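PDB 3UQZ: DNA processing protein DprA from Streptococcus pneumoniae, which binds single-stranded DNA cooperatively, protects it from nucleases and helps load the recombinase RecA onto it during natural transformation. Local coordinates for residues S140-G145 / K178-Y183. Sequence-based numbering, arbitrary orientation.
Sequences SGLAKG and KRLQDY. With SO4 (sulfate ion), chain E.
With chi1 at -173° in Leu180 and -170° in Gln181, CG lies anti to the backbone N in both, and each chain presents carbon to a methyl of Leu142. The two methyls of Leu142 straddle neighbouring residues of the helix: CD1 packs on Leu180 CD2 at 3.7 Å, while CD2 rests on the aliphatic part of Gln181, 3.7 Å from both its CB and its CG. The side chains of Leu142 and Gln181 cross at about a right angle, and the glutamine amide NE2 is hydrogen-bonded to the backbone O of Val171. With 137 Å² buried in total and no polar bond across it, the contact is small and apolar. Away from the leucine contact, exposed Arg179 donates NH1 to O1 and NH2 to O4 of a sulfate, the shorter bond being NH2 to O4 at 2.7 Å; the ion probably comes from the crystallisation liquor. Lys178 NZ and Asp182 OD2, 3.4 Å apart, form a salt bridge with a weak hydrogen bond, one turn along the helix. Within the Rossmann-like domain, the loop 140-145 links strand 137-140 to helix 146-157; Leu142 also touches His151 and Leu180 touches Leu155, so the first turn of helix 178-187 packs on both the loop and helix 146-157.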
loop_
_atom_site.group_PDB
_atom_site.type_symbol
_atom_site.label_atom_id
_atom_site.label_comp_id
_atom_site.label_asym_id
_atom_site.label_seq_id
_atom_site.Cartn_x
_atom_site.Cartn_y
_atom_site.Cartn_z
ATOM N N SER A 140 -10.167 15.824 14.164
ATOM C CA SER A 140 -9.057 16.453 13.448
ATOM C C SER A 140 -8.648 17.774 14.108
ATOM O O SER A 140 -9.276 18.175 15.080
ATOM C CB SER A 140 -9.381 16.619 11.966
ATOM O OG SER A 140 -8.179 16.675 11.219
ATOM N N GLY A 141 -7.599 18.420 13.602
ATOM C CA GLY A 141 -7.033 19.617 14.214
ATOM C C GLY A 141 -7.248 20.977 13.599
ATOM O O GLY A 141 -6.534 21.924 13.943
ATOM N N LEU A 142 -8.225 21.104 12.704
ATOM C CA LEU A 142 -8.595 22.389 12.078
ATOM C C LEU A 142 -7.504 23.070 11.221
ATOM O O LEU A 142 -7.672 24.225 10.832
ATOM C CB LEU A 142 -9.147 23.346 13.154
ATOM C CG LEU A 142 -10.445 24.095 12.919
ATOM C CD1 LEU A 142 -11.362 23.411 11.918
ATOM C CD2 LEU A 142 -11.155 24.273 14.218
ATOM N N ALA A 143 -6.410 22.355 10.906
ATOM C CA ALA A 143 -5.322 22.859 10.063
ATOM C C ALA A 143 -5.810 22.968 8.616
ATOM O O ALA A 143 -6.797 22.316 8.236
ATOM C CB ALA A 143 -4.142 21.906 10.120
ATOM N N LYS A 144 -5.114 23.778 7.800
ATOM C CA LYS A 144 -5.486 23.877 6.397
ATOM C C LYS A 144 -5.108 22.578 5.685
ATOM O O LYS A 144 -4.255 21.837 6.174
ATOM C CB LYS A 144 -4.902 25.137 5.721
ATOM C CG LYS A 144 -3.389 25.213 5.579
ATOM C CD LYS A 144 -2.989 26.563 4.978
ATOM C CE LYS A 144 -1.490 26.760 4.901
ATOM N NZ LYS A 144 -1.127 28.159 4.533
ATOM N N GLY A 145 -5.812 22.263 4.612
ATOM C CA GLY A 145 -5.535 21.055 3.853
ATOM C C GLY A 145 -6.416 19.893 4.228
ATOM O O GLY A 145 -7.639 20.033 4.238
ATOM N N LYS A 178 -11.552 30.720 10.644
ATOM C CA LYS A 178 -12.330 31.309 11.738
ATOM C C LYS A 178 -13.785 30.851 11.753
ATOM O O LYS A 178 -14.221 30.308 12.765
ATOM C CB LYS A 178 -12.228 32.835 11.772
ATOM C CG LYS A 178 -12.967 33.447 12.961
ATOM C CD LYS A 178 -13.071 34.953 12.885
ATOM C CE LYS A 178 -14.243 35.492 13.665
ATOM N NZ LYS A 178 -14.041 35.402 15.126
ATOM N N ARG A 179 -14.506 31.023 10.630
ATOM C CA ARG A 179 -15.920 30.650 10.492
ATOM C C ARG A 179 -16.185 29.191 10.792
ATOM O O ARG A 179 -17.187 28.887 11.449
ATOM C CB ARG A 179 -16.497 31.045 9.110
ATOM C CG ARG A 179 -16.567 32.553 8.859
ATOM C CD ARG A 179 -17.849 33.155 9.350
ATOM N NE ARG A 179 -17.927 34.576 9.024
ATOM C CZ ARG A 179 -17.606 35.557 9.861
ATOM N NH1 ARG A 179 -17.174 35.286 11.085
ATOM N NH2 ARG A 179 -17.722 36.820 9.478
ATOM N N LEU A 180 -15.288 28.293 10.330
ATOM C CA LEU A 180 -15.369 26.846 10.568
ATOM C C LEU A 180 -15.128 26.524 12.050
ATOM O O LEU A 180 -15.855 25.701 12.597
ATOM C CB LEU A 180 -14.395 26.080 9.650
ATOM C CG LEU A 180 -14.458 24.545 9.643
ATOM C CD1 LEU A 180 -15.795 24.047 9.128
ATOM C CD2 LEU A 180 -13.350 23.976 8.804
ATOM N N GLN A 181 -14.155 27.200 12.705
ATOM C CA GLN A 181 -13.866 27.004 14.133
ATOM C C GLN A 181 -15.055 27.478 14.976
ATOM O O GLN A 181 -15.456 26.785 15.919
ATOM C CB GLN A 181 -12.566 27.728 14.557
ATOM C CG GLN A 181 -12.108 27.346 15.967
ATOM C CD GLN A 181 -10.819 27.989 16.390
ATOM O OE1 GLN A 181 -9.808 27.930 15.691
ATOM N NE2 GLN A 181 -10.826 28.586 17.571
ATOM N N ASP A 182 -15.612 28.654 14.623
ATOM C CA ASP A 182 -16.768 29.245 15.294
ATOM C C ASP A 182 -17.979 28.332 15.194
ATOM O O ASP A 182 -18.651 28.125 16.209
ATOM C CB ASP A 182 -17.095 30.630 14.716
ATOM C CG ASP A 182 -16.286 31.775 15.294
ATOM O OD1 ASP A 182 -16.000 31.747 16.515
ATOM O OD2 ASP A 182 -16.015 32.738 14.554
ATOM N N TYR A 183 -18.231 27.761 13.994
ATOM C CA TYR A 183 -19.354 26.857 13.756
ATOM C C TYR A 183 -19.197 25.545 14.505
ATOM O O TYR A 183 -20.168 25.082 15.106
ATOM C CB TYR A 183 -19.602 26.623 12.246
ATOM C CG TYR A 183 -20.679 25.594 11.997
ATOM C CD1 TYR A 183 -22.013 25.874 12.283
ATOM C CD2 TYR A 183 -20.357 24.300 11.590
ATOM C CE1 TYR A 183 -23.003 24.905 12.126
ATOM C CE2 TYR A 183 -21.340 23.324 11.423
ATOM C CZ TYR A 183 -22.667 23.638 11.673
ATOM O OH TYR A 183 -23.645 22.684 11.537
HETATM S S SO4 E . -17.330 38.782 12.872
HETATM O O1 SO4 E . -17.023 37.431 13.380
HETATM O O2 SO4 E . -18.481 39.330 13.579
HETATM O O3 SO4 E . -16.184 39.658 13.094
HETATM O O4 SO4 E . -17.590 38.729 11.424
#